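Local coordinates for protein F420-dependent methylenetetrahydromethanopterin dehydrogenase (Methanopyrus kandleri, PDB 1QV9) that catalyses the reversible, coenzyme F420-dependent interconversion of methenyl- and methylene-tetrahydromethanopterin, a one-carbon step of methanogenesis from carbon dioxide, at residues A6-C11 with V33-V38; D66-G71 with S90-V95; L14-M19 with G152-V157; C48-V53 with P80-E85; L114-V119 with K180-R185. All blocks are in the same frame, centred on the assembly; numbering follows the deposited sequence. Where two conformers were deposited one is given.

Interactions 1, 2 and 5 are neighbouring-strand contacts within one parallel sheet, each held by backbone hydrogen bonds. Interactions 3 and 4 are helix-helix contacts without a hydrogen bond between their segments. Interactions 1 and 2 meet where strands 4-10 and 67-71 are neighbours, and interaction 2 joins interaction 5 through strands 94-99 and 115-119. Interaction 4 packs over Tyr70 of interaction 2 and Cys11 of interaction 1, whereas interaction 3 sits near the chain's centre against the strands of interaction 5. All five are mainly buried, but Lys180 of interaction 5 is exposed, and in interaction 4 a glutamate and a lysine fringe an apolar centre. Interaction 1 lies where the sheet continues into a second subunit.

Interaction 1 of 5, residues A6-C11 with V33-V38; sequences AIFIKC and VEFRVV
Phe8 and Phe35 meet on one face of a parallel beta sheet, where strands 4-10 and 33-39, the two strands of a beta-alpha-beta unit, run side by side. The rings form a T-shaped pair: the edge of Phe8 leads with CE1, 3.8 Å from Phe35 CG, and the planes are turned 83° to each other. With CG anti to the carbonyl carbon (chi1 -71°), the Phe8 ring leans back toward the start of its strand, where Phe35 stands. Ala6 is small enough to fit beside that aromatic pair, its CB 3.9 Å from Phe35 CD2. Five backbone hydrogen bonds join the strands, from Ala6 N to Glu34 O at one end to Lys10 N to Val38 O, 2.9 Å, at the other.

Farther along the face of the two rings the extended chain of Lys10 lays its CE 3.7 Å from Val37 CG1, an apolar use of a long side chain whose NZ goes on to a salt bridge with Asp21. On the other face, covered by helix 46-63, Ile9 CG1 approaches Val38 CG2 at 4.2 Å; beta-branched residues such as these suit extended backbone. Val37 and Val38 also pair antiparallel with a strand of the second subunit, which carries the sheet across the interface. Arg36 begins on the face of Ile9 but bends away, and its NH1 forms a salt bridge with Glu34 OE1 at 2.8 Å, arriving from above the carboxylate plane.

Interaction 2 of 5, residues D66-G71 with S90-V95; sequences DFIVYG and SEYPAV
Ile68 and Ala94 are paired across the two strands of a beta-alpha-beta unit, strand 67-71 and strand 94-99, which helix 78-88 connects. Three backbone hydrogen bonds join them in parallel register: Ile68 N to Pro93 O (2.9 Å), Val95 N to Ile68 O (3.0 Å) and Tyr70 N to Val95 O (2.9 Å). Ile68 thus uses both its N-H and its carbonyl across this seam. Proline, which has no N-H to give, fits the point where the bonding pattern starts and the incoming loop becomes strand: Pro93 O makes the first bond, to Ile68 N, while the ring carbon Pro93 CD rests 3.4 Å from Asp66 O.

The chief side-chain contact is Ile68 on Tyr92. The isoleucine chain is stretched (chi2 178°), and its terminal CD1 comes to 3.6 Å from Tyr92 CB, touching the root of the aromatic side chain. One face of the Tyr92 ring is covered by its neighbour Glu91, whose CG stands 3.7 Å above the ring centre. Tyr92 itself is set by an ST turn, in which Ser90 OG accepts from Tyr92 N at 3.2 Å.

Ile68 and Tyr92 both lie against Leu57 of helix 46-63. The side chains of Phe67 and Val69 pack on Phe161 of helix 153-169, on the other side of the sheet, while strand 4-10 borders strand 67-71 along its remaining edge.

Interaction 3 of 5, residues L14-M19 with G152-V157; sequences LGTSMM and GVFRVV
Phe154 carries most of the packing between helix 15-19 and helix 153-169, meeting Gly15, Thr16 and Met19. The short segments are inclined at 56°, and their axes come no nearer than 11.4 Å, a wide spacing that a large ring can bridge.

The apolar contacts come first. With CG anti to its carbonyl carbon (chi1 -79°), Phe154 reaches across so that CE2 lies 3.9 Å from Thr16 CA, and the two side chains run antiparallel alongside one another. Met19, modelled as selenomethionine in two conformers, stands over one face of the ring with its CB 4.0 Å from Phe154 CZ; the reach of its outer atoms is less certain. Thr16 turns its methyl toward Val157, and CG2 of each residue meets the other tip to tip at 4.1 Å. Threonine fits here because CG2 packs while OG1 is hydrogen-bonded elsewhere.

No hydrogen bond crosses between the segments. Phe154 CZ is 3.9 Å from Gly15 O, a packing contact. The polar work is done at the helix start instead, where Gly15 N and Thr16 N both bind the carboxylate of Asp122, a charge that should suit the helix N-terminus.

Around the contact, Thr16 and Val153 rest on Val119 of strand 115-119, and Phe154 packs on Leu148 of helix 134-150 and on Ala138 of the second subunit.

Interaction 4 of 5, residues C48-V53 with P80-E85; sequences CVEAAV and PSKARE
Ala83 presents its single methyl to two valines, Val49 and Val53, placed one helical turn apart on helix 46-63. Both valines point toward helix 78-88, but they use different branches. Val49 approaches with CG1, the methyl anti to the backbone N (chi1 175°), and its 3.5 Å to Ala83 CB is tighter than an ordinary carbon contact. Val53 offers CG2, which closes on the same CB of Ala83 from the next turn at 3.8 Å. Alanine suits the middle position because a small side chain allows the helix axes to come within 8.5 Å, and the CA atoms of Val49 and Ala83 lie just 6.3 Å apart. The other branch of Val49, CG2, faces the start of the partner segment near Pro80 N.

Beside this apolar centre, Glu50 and Lys82 cross obliquely. The glutamate is extended, whereas the lysine bends at chi2 (56°) and runs past it, so that Glu50 OE2 meets the methylene CE of Lys82 at 3.8 Å. Lys82 NZ stays 4.5 Å from Glu50 OE2: opposite charges are near, but no salt bridge forms. Arg84 turns away from the contact and pairs with Glu108.

Val49, Pro80 and Ala83 all pack on Tyr70 of the sheet below. Two helices at 33°, each following a strand and lying together on one side of a parallel sheet, are typical of a layered alpha/beta domain; the strand order 2-1-3-4-5-6 resembles the flavodoxin-like arrangement.

Interaction 5 of 5, residues L114-V119 with K180-R185; sequences LGYILV and KLVIDR
Tyr116 and Lys180 face each other where strands 115-119 and 180-183 begin to pair. The seam opens one residue earlier, with a backbone bond between Tyr116 and Pro179. Tyr116 O then accepts from Leu181 N at 3.0 Å, an almost straight bond (177° at the hydrogen) although the donor sits 27° out of the carbonyl plane. Leu118 uses both its backbone polar groups: N gives to Leu181 O at 2.8 Å, and O receives Ile183 N, also at 2.8 Å. Leu181 O has a further, weaker partner in the CA-H of Ile117, 3.4 Å away at CA. The N-H and carbonyl of Ile117 point the other way and are taken up by Ile96 and Gly98 of strand 94-99.

This is the last pair of strands in the parallel sheet within the chain, with 180-183 at its border, a position consistent with an exposed lysine at its start. Tyr116 holds its ring between backbone N and carbonyl carbon (chi1 53°), placing one face over the Lys180 backbone: CA lies 3.9 Å from the ring centroid, a CH-pi contact offset toward the rim. Lys180 CB meets the phenol oxygen of Tyr116, OH, at 3.6 Å, and that OH is hydrogen-bonded to Glu110.

On the opposite face, toward helix 153-169, Ile117 and Ile183 lie side by side, CG2 of the first 3.7 Å from CD1 of the second. Just past the strand, Asp184 N is satisfied by Thr187 OG1, while Arg185 NE pairs with Glu208 of the same chain and NH1 with Glu219 of the third subunit.

Interaction 1 of 5, residues A6-C11 with V33-V38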
# COMPACT_ATOMS: atom_id res chain seq x y z
N ALA A 6 15.40 -5.75 40.38
CA ALA A 6 14.32 -6.70 40.10
C ALA A 6 14.86 -7.87 39.29
O ALA A 6 15.85 -7.74 38.57
CB ALA A 6 13.20 -6.02 39.31
N ILE A 7 14.20 -9.01 39.41
CA ILE A 7 14.57 -10.19 38.62
C ILE A 7 13.36 -10.47 37.75
O ILE A 7 12.23 -10.40 38.23
CB ILE A 7 14.85 -11.43 39.50
CG1 ILE A 7 16.05 -11.18 40.42
CG2 ILE A 7 15.12 -12.68 38.59
CD1 ILE A 7 16.31 -12.32 41.41
N PHE A 8 13.59 -10.78 36.48
CA PHE A 8 12.52 -11.12 35.55
C PHE A 8 12.70 -12.59 35.19
O PHE A 8 13.81 -13.01 34.90
CB PHE A 8 12.61 -10.29 34.27
CG PHE A 8 12.25 -8.84 34.48
CD1 PHE A 8 13.20 -7.93 34.95
CD2 PHE A 8 10.96 -8.39 34.20
CE1 PHE A 8 12.86 -6.57 35.14
CE2 PHE A 8 10.61 -7.02 34.38
CZ PHE A 8 11.58 -6.12 34.86
N ILE A 9 11.61 -13.37 35.22
CA ILE A 9 11.70 -14.80 34.88
C ILE A 9 10.87 -14.98 33.62
O ILE A 9 9.71 -14.57 33.58
CB ILE A 9 11.12 -15.67 36.00
CG1 ILE A 9 11.78 -15.32 37.33
CG2 ILE A 9 11.29 -17.15 35.67
CD1 ILE A 9 11.05 -15.97 38.55
N LYS A 10 11.45 -15.63 32.59
CA LYS A 10 10.76 -15.80 31.31
C LYS A 10 10.70 -17.27 30.94
O LYS A 10 11.74 -17.91 30.69
CB LYS A 10 11.50 -15.02 30.18
CG LYS A 10 11.64 -13.53 30.43
CD LYS A 10 12.23 -12.77 29.25
CE LYS A 10 12.40 -11.28 29.62
NZ LYS A 10 12.66 -10.43 28.43
N CYS A 11 9.48 -17.81 30.90
CA CYS A 11 9.24 -19.21 30.52
C CYS A 11 8.12 -19.21 29.49
O CYS A 11 7.00 -18.73 29.77
CB CYS A 11 8.84 -20.04 31.74
SG CYS A 11 10.11 -20.14 33.02
N VAL A 33 18.34 1.68 38.24
CA VAL A 33 17.82 0.31 38.22
C VAL A 33 18.92 -0.69 37.89
O VAL A 33 19.92 -0.35 37.27
CB VAL A 33 16.70 0.14 37.14
CG1 VAL A 33 15.52 1.03 37.45
CG2 VAL A 33 17.26 0.44 35.73
N GLU A 34 18.69 -1.93 38.29
CA GLU A 34 19.60 -3.04 38.00
C GLU A 34 18.70 -4.25 37.92
O GLU A 34 17.90 -4.48 38.83
CB GLU A 34 20.62 -3.22 39.12
CG GLU A 34 21.60 -4.35 38.81
CD GLU A 34 22.79 -4.41 39.76
OE1 GLU A 34 23.70 -5.22 39.48
OE2 GLU A 34 22.83 -3.67 40.77
N PHE A 35 18.80 -5.00 36.82
CA PHE A 35 17.95 -6.18 36.65
C PHE A 35 18.76 -7.42 36.33
O PHE A 35 19.89 -7.36 35.83
CB PHE A 35 17.00 -5.98 35.45
CG PHE A 35 16.15 -4.73 35.50
CD1 PHE A 35 15.92 -3.99 34.36
CD2 PHE A 35 15.53 -4.35 36.67
CE1 PHE A 35 15.07 -2.86 34.39
CE2 PHE A 35 14.68 -3.22 36.71
CZ PHE A 35 14.46 -2.49 35.55
N ARG A 36 18.17 -8.56 36.65
CA ARG A 36 18.70 -9.86 36.29
C ARG A 36 17.53 -10.53 35.57
O ARG A 36 16.38 -10.35 35.95
CB ARG A 36 19.08 -10.69 37.51
CG ARG A 36 20.27 -10.14 38.32
CD ARG A 36 21.56 -10.13 37.46
NE ARG A 36 22.66 -9.59 38.26
CZ ARG A 36 22.99 -8.32 38.33
NH1 ARG A 36 24.00 -7.96 39.11
NH2 ARG A 36 22.34 -7.40 37.60
N VAL A 37 17.81 -11.26 34.50
CA VAL A 37 16.78 -11.95 33.73
C VAL A 37 17.17 -13.42 33.64
O VAL A 37 18.32 -13.74 33.33
CB VAL A 37 16.64 -11.35 32.31
CG1 VAL A 37 15.52 -12.06 31.52
CG2 VAL A 37 16.36 -9.88 32.42
N VAL A 38 16.23 -14.34 33.91
CA VAL A 38 16.56 -15.76 33.86
C VAL A 38 15.37 -16.53 33.31
O VAL A 38 14.25 -16.06 33.39
CB VAL A 38 16.91 -16.33 35.25
CG1 VAL A 38 18.11 -15.59 35.81
CG2 VAL A 38 15.70 -16.22 36.21

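Interaction 2 of 5, residues D66-G71 with S90-V95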
# COMPACT_ATOMS: atom_id res chain seq x y z
N ASP A 66 13.94 -5.99 44.83
CA ASP A 66 12.80 -5.32 45.45
C ASP A 66 11.52 -6.02 44.98
O ASP A 66 10.53 -6.06 45.68
CB ASP A 66 12.84 -3.86 45.07
CG ASP A 66 14.07 -3.18 45.61
OD1 ASP A 66 14.82 -2.54 44.83
OD2 ASP A 66 14.30 -3.30 46.84
N PHE A 67 11.54 -6.57 43.77
CA PHE A 67 10.39 -7.32 43.29
C PHE A 67 10.86 -8.29 42.20
O PHE A 67 11.97 -8.15 41.68
CB PHE A 67 9.25 -6.40 42.75
CG PHE A 67 9.64 -5.49 41.60
CD1 PHE A 67 9.42 -5.87 40.28
CD2 PHE A 67 10.17 -4.23 41.83
CE1 PHE A 67 9.69 -5.02 39.23
CE2 PHE A 67 10.46 -3.36 40.77
CZ PHE A 67 10.22 -3.75 39.45
N ILE A 68 10.03 -9.30 41.95
CA ILE A 68 10.29 -10.33 40.93
C ILE A 68 9.11 -10.38 39.98
O ILE A 68 7.96 -10.24 40.41
CB ILE A 68 10.48 -11.69 41.60
CG1 ILE A 68 11.72 -11.61 42.50
CG2 ILE A 68 10.69 -12.79 40.54
CD1 ILE A 68 12.04 -12.86 43.29
N VAL A 69 9.38 -10.54 38.69
CA VAL A 69 8.33 -10.60 37.69
C VAL A 69 8.43 -11.91 36.96
O VAL A 69 9.52 -12.34 36.60
CB VAL A 69 8.46 -9.44 36.64
CG1 VAL A 69 7.30 -9.49 35.66
CG2 VAL A 69 8.53 -8.09 37.35
N TYR A 70 7.31 -12.61 36.81
CA TYR A 70 7.30 -13.85 36.03
C TYR A 70 6.42 -13.55 34.83
O TYR A 70 5.28 -13.10 34.99
CB TYR A 70 6.70 -15.00 36.83
CG TYR A 70 6.47 -16.24 35.99
CD1 TYR A 70 5.29 -16.42 35.26
CD2 TYR A 70 7.49 -17.19 35.85
CE1 TYR A 70 5.12 -17.53 34.40
CE2 TYR A 70 7.32 -18.30 35.00
CZ TYR A 70 6.15 -18.46 34.29
OH TYR A 70 5.97 -19.60 33.50
N GLY A 71 6.93 -13.78 33.62
CA GLY A 71 6.14 -13.51 32.42
C GLY A 71 6.14 -14.71 31.48
O GLY A 71 7.17 -15.36 31.29
N SER A 90 7.27 -16.97 48.67
CA SER A 90 8.49 -16.25 48.99
C SER A 90 8.19 -14.90 49.63
O SER A 90 7.03 -14.46 49.65
CB SER A 90 9.34 -16.00 47.73
OG SER A 90 8.82 -14.93 46.96
N GLU A 91 9.25 -14.26 50.11
CA GLU A 91 9.17 -12.94 50.75
C GLU A 91 9.21 -11.79 49.72
O GLU A 91 9.05 -10.62 50.07
CB GLU A 91 10.37 -12.74 51.69
CG GLU A 91 11.71 -12.69 50.94
CD GLU A 91 12.87 -12.15 51.77
OE1 GLU A 91 13.09 -10.91 51.79
OE2 GLU A 91 13.58 -12.97 52.39
N TYR A 92 9.46 -12.12 48.45
CA TYR A 92 9.60 -11.10 47.43
C TYR A 92 8.32 -10.70 46.71
O TYR A 92 7.66 -11.55 46.14
CB TYR A 92 10.59 -11.56 46.34
CG TYR A 92 11.90 -11.96 46.90
CD1 TYR A 92 12.81 -10.99 47.29
CD2 TYR A 92 12.21 -13.29 47.06
CE1 TYR A 92 14.03 -11.35 47.86
CE2 TYR A 92 13.42 -13.67 47.62
CZ TYR A 92 14.32 -12.69 48.02
OH TYR A 92 15.53 -13.06 48.57
N PRO A 93 7.96 -9.39 46.73
CA PRO A 93 6.74 -8.91 46.04
C PRO A 93 6.89 -9.37 44.60
O PRO A 93 7.98 -9.23 44.02
CB PRO A 93 6.84 -7.40 46.17
CG PRO A 93 7.51 -7.24 47.53
CD PRO A 93 8.64 -8.28 47.42
N ALA A 94 5.82 -9.91 44.03
CA ALA A 94 5.90 -10.46 42.67
C ALA A 94 4.70 -10.08 41.80
O ALA A 94 3.58 -9.89 42.30
CB ALA A 94 6.02 -11.99 42.75
N VAL A 95 4.94 -10.04 40.49
CA VAL A 95 3.94 -9.69 39.50
C VAL A 95 3.98 -10.72 38.40
O VAL A 95 5.06 -11.15 37.99
CB VAL A 95 4.27 -8.31 38.84
CG1 VAL A 95 3.23 -7.97 37.74
CG2 VAL A 95 4.31 -7.22 39.92

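Interaction 3 of 5, residues L14-M19 with G152-V157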
# COMPACT_ATOMS: atom_id res chain seq x y z
N LEU A 14 5.62 -14.71 25.19
CA LEU A 14 4.50 -13.81 25.01
C LEU A 14 5.18 -12.54 24.49
O LEU A 14 6.35 -12.27 24.81
CB LEU A 14 3.85 -13.53 26.38
CG LEU A 14 2.34 -13.61 26.62
CD1 LEU A 14 1.75 -14.83 25.95
CD2 LEU A 14 2.11 -13.62 28.12
N GLY A 15 4.47 -11.77 23.67
CA GLY A 15 5.07 -10.54 23.21
C GLY A 15 5.43 -9.63 24.36
O GLY A 15 6.48 -8.99 24.36
N THR A 16 4.59 -9.56 25.39
CA THR A 16 4.90 -8.64 26.48
C THR A 16 6.08 -9.13 27.31
O THR A 16 6.87 -8.33 27.80
CB THR A 16 3.64 -8.43 27.37
OG1 THR A 16 2.58 -7.97 26.53
CG2 THR A 16 3.91 -7.35 28.47
N SER A 17 6.23 -10.45 27.46
CA SER A 17 7.34 -10.93 28.27
C SER A 17 8.68 -10.74 27.54
O SER A 17 9.71 -10.58 28.18
CB SER A 17 7.10 -12.37 28.73
OG SER A 17 6.99 -13.28 27.65
N MSE A 18 8.65 -10.79 26.20
CA MSE A 18 9.87 -10.58 25.42
C MSE A 18 10.46 -9.22 25.77
O MSE A 18 11.65 -9.10 26.06
CB MSE A 18 9.60 -10.56 23.89
CG MSE A 18 9.34 -11.90 23.24
SE MSE A 18 9.39 -11.81 21.28
CE MSE A 18 10.93 -10.69 21.08
N MSE A 19 9.60 -8.20 25.74
CA MSE A 19 9.99 -6.81 25.96
C MSE A 19 9.93 -6.17 27.34
O MSE A 19 10.58 -5.14 27.55
CB MSE A 19 9.15 -5.89 25.04
CG MSE A 19 9.59 -5.83 23.56
SE MSE A 19 10.98 -4.55 23.37
CE MSE A 19 12.01 -5.29 21.93
N GLY A 152 0.21 1.52 21.90
CA GLY A 152 0.40 2.10 23.22
C GLY A 152 0.29 1.12 24.36
O GLY A 152 0.45 1.51 25.53
N VAL A 153 0.04 -0.16 24.07
CA VAL A 153 -0.06 -1.13 25.15
C VAL A 153 1.24 -1.22 25.97
O VAL A 153 1.19 -1.34 27.19
CB VAL A 153 -0.42 -2.56 24.61
CG1 VAL A 153 -0.21 -3.63 25.69
CG2 VAL A 153 -1.86 -2.54 24.11
N PHE A 154 2.40 -1.16 25.29
CA PHE A 154 3.66 -1.24 26.02
C PHE A 154 3.86 -0.01 26.91
O PHE A 154 4.61 -0.11 27.89
CB PHE A 154 4.86 -1.38 25.04
CG PHE A 154 5.06 -2.79 24.50
CD1 PHE A 154 5.79 -2.98 23.35
CD2 PHE A 154 4.53 -3.89 25.14
CE1 PHE A 154 6.01 -4.26 22.83
CE2 PHE A 154 4.74 -5.19 24.61
CZ PHE A 154 5.47 -5.34 23.47
N ARG A 155 3.24 1.12 26.57
CA ARG A 155 3.41 2.29 27.43
C ARG A 155 2.64 2.06 28.73
O ARG A 155 3.04 2.54 29.78
CB ARG A 155 2.93 3.60 26.76
CG ARG A 155 3.72 4.83 27.27
CD ARG A 155 3.23 6.11 26.68
NE ARG A 155 3.21 6.15 25.22
CZ ARG A 155 4.28 6.32 24.46
NH1 ARG A 155 4.14 6.34 23.15
NH2 ARG A 155 5.46 6.50 25.00
N VAL A 156 1.52 1.34 28.68
CA VAL A 156 0.78 1.04 29.90
C VAL A 156 1.66 0.17 30.83
O VAL A 156 1.70 0.34 32.05
CB VAL A 156 -0.51 0.23 29.59
CG1 VAL A 156 -1.25 -0.10 30.86
CG2 VAL A 156 -1.42 1.05 28.65
N VAL A 157 2.34 -0.82 30.23
CA VAL A 157 3.22 -1.69 31.00
C VAL A 157 4.39 -0.92 31.57
O VAL A 157 4.74 -1.13 32.73
CB VAL A 157 3.71 -2.89 30.09
CG1 VAL A 157 4.64 -3.83 30.83
CG2 VAL A 157 2.51 -3.66 29.59

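Interaction 4 of 5, residues C48-V53 with P80-E85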
# COMPACT_ATOMS: atom_id res chain seq x y z
N CYS A 48 10.49 -27.42 34.09
CA CYS A 48 11.29 -26.31 33.61
C CYS A 48 10.97 -25.04 34.40
O CYS A 48 11.89 -24.31 34.78
CB CYS A 48 11.05 -26.08 32.11
SG CYS A 48 11.87 -27.39 31.10
N VAL A 49 9.69 -24.78 34.65
CA VAL A 49 9.35 -23.55 35.39
C VAL A 49 9.92 -23.59 36.80
O VAL A 49 10.44 -22.58 37.30
CB VAL A 49 7.83 -23.29 35.39
CG1 VAL A 49 7.52 -22.04 36.29
CG2 VAL A 49 7.37 -22.98 33.95
N GLU A 50 9.84 -24.75 37.45
CA GLU A 50 10.40 -24.86 38.80
C GLU A 50 11.90 -24.55 38.75
O GLU A 50 12.43 -23.85 39.60
CB GLU A 50 10.14 -26.26 39.40
CG GLU A 50 10.76 -26.44 40.77
CD GLU A 50 10.30 -27.70 41.49
OE1 GLU A 50 10.67 -27.86 42.67
OE2 GLU A 50 9.57 -28.52 40.90
N ALA A 51 12.59 -25.06 37.73
CA ALA A 51 14.01 -24.79 37.58
C ALA A 51 14.28 -23.30 37.38
O ALA A 51 15.23 -22.78 37.92
CB ALA A 51 14.58 -25.59 36.38
N ALA A 52 13.44 -22.63 36.58
CA ALA A 52 13.60 -21.20 36.34
C ALA A 52 13.39 -20.41 37.63
O ALA A 52 14.18 -19.51 37.96
CB ALA A 52 12.60 -20.73 35.30
N VAL A 53 12.33 -20.73 38.36
CA VAL A 53 12.07 -20.00 39.59
C VAL A 53 13.16 -20.28 40.65
O VAL A 53 13.57 -19.38 41.39
CB VAL A 53 10.65 -20.34 40.12
CG1 VAL A 53 10.38 -19.58 41.43
CG2 VAL A 53 9.62 -19.92 39.08
N PRO A 80 3.16 -22.44 34.81
CA PRO A 80 2.98 -21.12 35.42
C PRO A 80 2.35 -21.20 36.81
O PRO A 80 2.67 -20.42 37.68
CB PRO A 80 2.08 -20.39 34.43
CG PRO A 80 2.44 -21.03 33.10
CD PRO A 80 2.62 -22.49 33.44
N SER A 81 1.45 -22.17 37.02
CA SER A 81 0.81 -22.30 38.33
C SER A 81 1.84 -22.64 39.40
O SER A 81 1.74 -22.18 40.55
CB SER A 81 -0.30 -23.35 38.30
OG SER A 81 -1.35 -22.90 37.46
N LYS A 82 2.84 -23.43 39.02
CA LYS A 82 3.92 -23.78 39.91
C LYS A 82 4.74 -22.51 40.25
O LYS A 82 5.12 -22.30 41.39
CB LYS A 82 4.80 -24.85 39.25
CG LYS A 82 5.93 -25.38 40.12
CD LYS A 82 5.44 -25.95 41.46
CE LYS A 82 6.59 -26.62 42.21
NZ LYS A 82 6.17 -27.12 43.56
N ALA A 83 5.01 -21.67 39.25
CA ALA A 83 5.74 -20.44 39.52
C ALA A 83 4.92 -19.58 40.49
O ALA A 83 5.51 -18.93 41.37
CB ALA A 83 5.96 -19.65 38.24
N ARG A 84 3.61 -19.51 40.28
CA ARG A 84 2.76 -18.71 41.16
C ARG A 84 2.85 -19.21 42.58
O ARG A 84 3.04 -18.43 43.49
CB ARG A 84 1.32 -18.69 40.66
CG ARG A 84 1.15 -17.83 39.42
CD ARG A 84 -0.31 -17.62 39.07
NE ARG A 84 -0.97 -18.84 38.61
CZ ARG A 84 -1.94 -19.44 39.27
NH1 ARG A 84 -2.48 -20.55 38.78
NH2 ARG A 84 -2.38 -18.95 40.44
N GLU A 85 2.78 -20.52 42.78
CA GLU A 85 2.89 -21.08 44.13
C GLU A 85 4.22 -20.71 44.79
O GLU A 85 4.27 -20.25 45.94
CB GLU A 85 2.81 -22.58 44.10
CG GLU A 85 1.50 -23.16 43.70
CD GLU A 85 1.53 -24.69 43.83
OE1 GLU A 85 1.93 -25.18 44.92
OE2 GLU A 85 1.15 -25.38 42.86

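Interaction 5 of 5, residues L114-V119 with K180-R185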
# COMPACT_ATOMS: atom_id res chain seq x y z
N LEU A 114 -0.28 -11.80 44.80
CA LEU A 114 0.49 -11.48 43.59
C LEU A 114 -0.15 -10.40 42.75
O LEU A 114 -1.37 -10.32 42.67
CB LEU A 114 0.61 -12.73 42.72
CG LEU A 114 1.35 -13.93 43.32
CD1 LEU A 114 1.10 -15.17 42.42
CD2 LEU A 114 2.84 -13.62 43.46
N GLY A 115 0.68 -9.53 42.15
CA GLY A 115 0.17 -8.56 41.21
C GLY A 115 0.08 -9.25 39.84
O GLY A 115 0.59 -10.38 39.64
N TYR A 116 -0.61 -8.61 38.91
CA TYR A 116 -0.70 -9.18 37.55
C TYR A 116 -0.98 -8.14 36.49
O TYR A 116 -1.57 -7.11 36.76
CB TYR A 116 -1.79 -10.28 37.43
CG TYR A 116 -3.19 -9.90 37.89
CD1 TYR A 116 -3.60 -10.21 39.19
CD2 TYR A 116 -4.07 -9.20 37.07
CE1 TYR A 116 -4.86 -9.82 39.66
CE2 TYR A 116 -5.33 -8.80 37.54
CZ TYR A 116 -5.70 -9.12 38.83
OH TYR A 116 -6.94 -8.74 39.31
N ILE A 117 -0.51 -8.42 35.28
CA ILE A 117 -0.83 -7.57 34.14
C ILE A 117 -1.18 -8.61 33.10
O ILE A 117 -0.31 -9.39 32.65
CB ILE A 117 0.33 -6.70 33.63
CG1 ILE A 117 0.78 -5.78 34.77
CG2 ILE A 117 -0.14 -5.87 32.42
CD1 ILE A 117 2.00 -4.88 34.44
N LEU A 118 -2.46 -8.69 32.75
CA LEU A 118 -2.92 -9.65 31.76
C LEU A 118 -3.20 -8.90 30.46
O LEU A 118 -4.03 -8.00 30.43
CB LEU A 118 -4.18 -10.36 32.26
CG LEU A 118 -3.93 -11.13 33.56
CD1 LEU A 118 -5.21 -11.83 33.98
CD2 LEU A 118 -2.82 -12.20 33.33
N VAL A 119 -2.50 -9.25 29.39
CA VAL A 119 -2.63 -8.56 28.13
C VAL A 119 -3.46 -9.41 27.17
O VAL A 119 -2.95 -10.37 26.56
CB VAL A 119 -1.21 -8.27 27.56
CG1 VAL A 119 -1.29 -7.45 26.28
CG2 VAL A 119 -0.42 -7.50 28.62
N LYS A 180 -2.98 -4.79 39.27
CA LYS A 180 -4.05 -5.73 38.99
C LYS A 180 -4.65 -5.13 37.71
O LYS A 180 -5.65 -4.42 37.73
CB LYS A 180 -5.08 -5.77 40.13
CG LYS A 180 -4.51 -6.39 41.38
CD LYS A 180 -5.59 -6.65 42.41
CE LYS A 180 -6.12 -5.35 42.99
NZ LYS A 180 -7.09 -5.63 44.13
N LEU A 181 -3.98 -5.38 36.59
CA LEU A 181 -4.40 -4.81 35.32
C LEU A 181 -4.78 -5.82 34.27
O LEU A 181 -4.12 -6.84 34.12
CB LEU A 181 -3.28 -3.95 34.72
CG LEU A 181 -2.83 -2.71 35.46
CD1 LEU A 181 -1.66 -2.09 34.71
CD2 LEU A 181 -3.99 -1.70 35.57
N VAL A 182 -5.84 -5.51 33.54
CA VAL A 182 -6.28 -6.36 32.43
C VAL A 182 -6.39 -5.39 31.27
O VAL A 182 -7.21 -4.46 31.26
CB VAL A 182 -7.64 -7.03 32.72
CG1 VAL A 182 -8.06 -7.84 31.54
CG2 VAL A 182 -7.53 -7.92 33.94
N ILE A 183 -5.53 -5.61 30.28
CA ILE A 183 -5.46 -4.73 29.13
C ILE A 183 -6.12 -5.29 27.89
O ILE A 183 -5.95 -6.47 27.53
CB ILE A 183 -3.96 -4.44 28.79
CG1 ILE A 183 -3.29 -3.78 30.01
CG2 ILE A 183 -3.83 -3.56 27.52
CD1 ILE A 183 -1.75 -3.68 29.90
N ASP A 184 -6.89 -4.43 27.25
CA ASP A 184 -7.54 -4.77 26.00
C ASP A 184 -7.87 -3.54 25.19
O ASP A 184 -7.43 -2.42 25.53
CB ASP A 184 -8.75 -5.68 26.22
CG ASP A 184 -9.94 -4.97 26.89
OD1 ASP A 184 -9.88 -3.75 27.15
OD2 ASP A 184 -10.95 -5.66 27.17
N ARG A 185 -8.60 -3.74 24.10
CA ARG A 185 -9.00 -2.66 23.22
C ARG A 185 -9.54 -1.43 23.95
O ARG A 185 -9.13 -0.29 23.68
CB ARG A 185 -10.04 -3.21 22.23
CG ARG A 185 -10.58 -2.20 21.27
CD ARG A 185 -12.08 -2.05 21.34
NE ARG A 185 -12.83 -3.30 21.23
CZ ARG A 185 -14.07 -3.42 21.69
NH1 ARG A 185 -14.74 -4.55 21.57
NH2 ARG A 185 -14.62 -2.40 22.32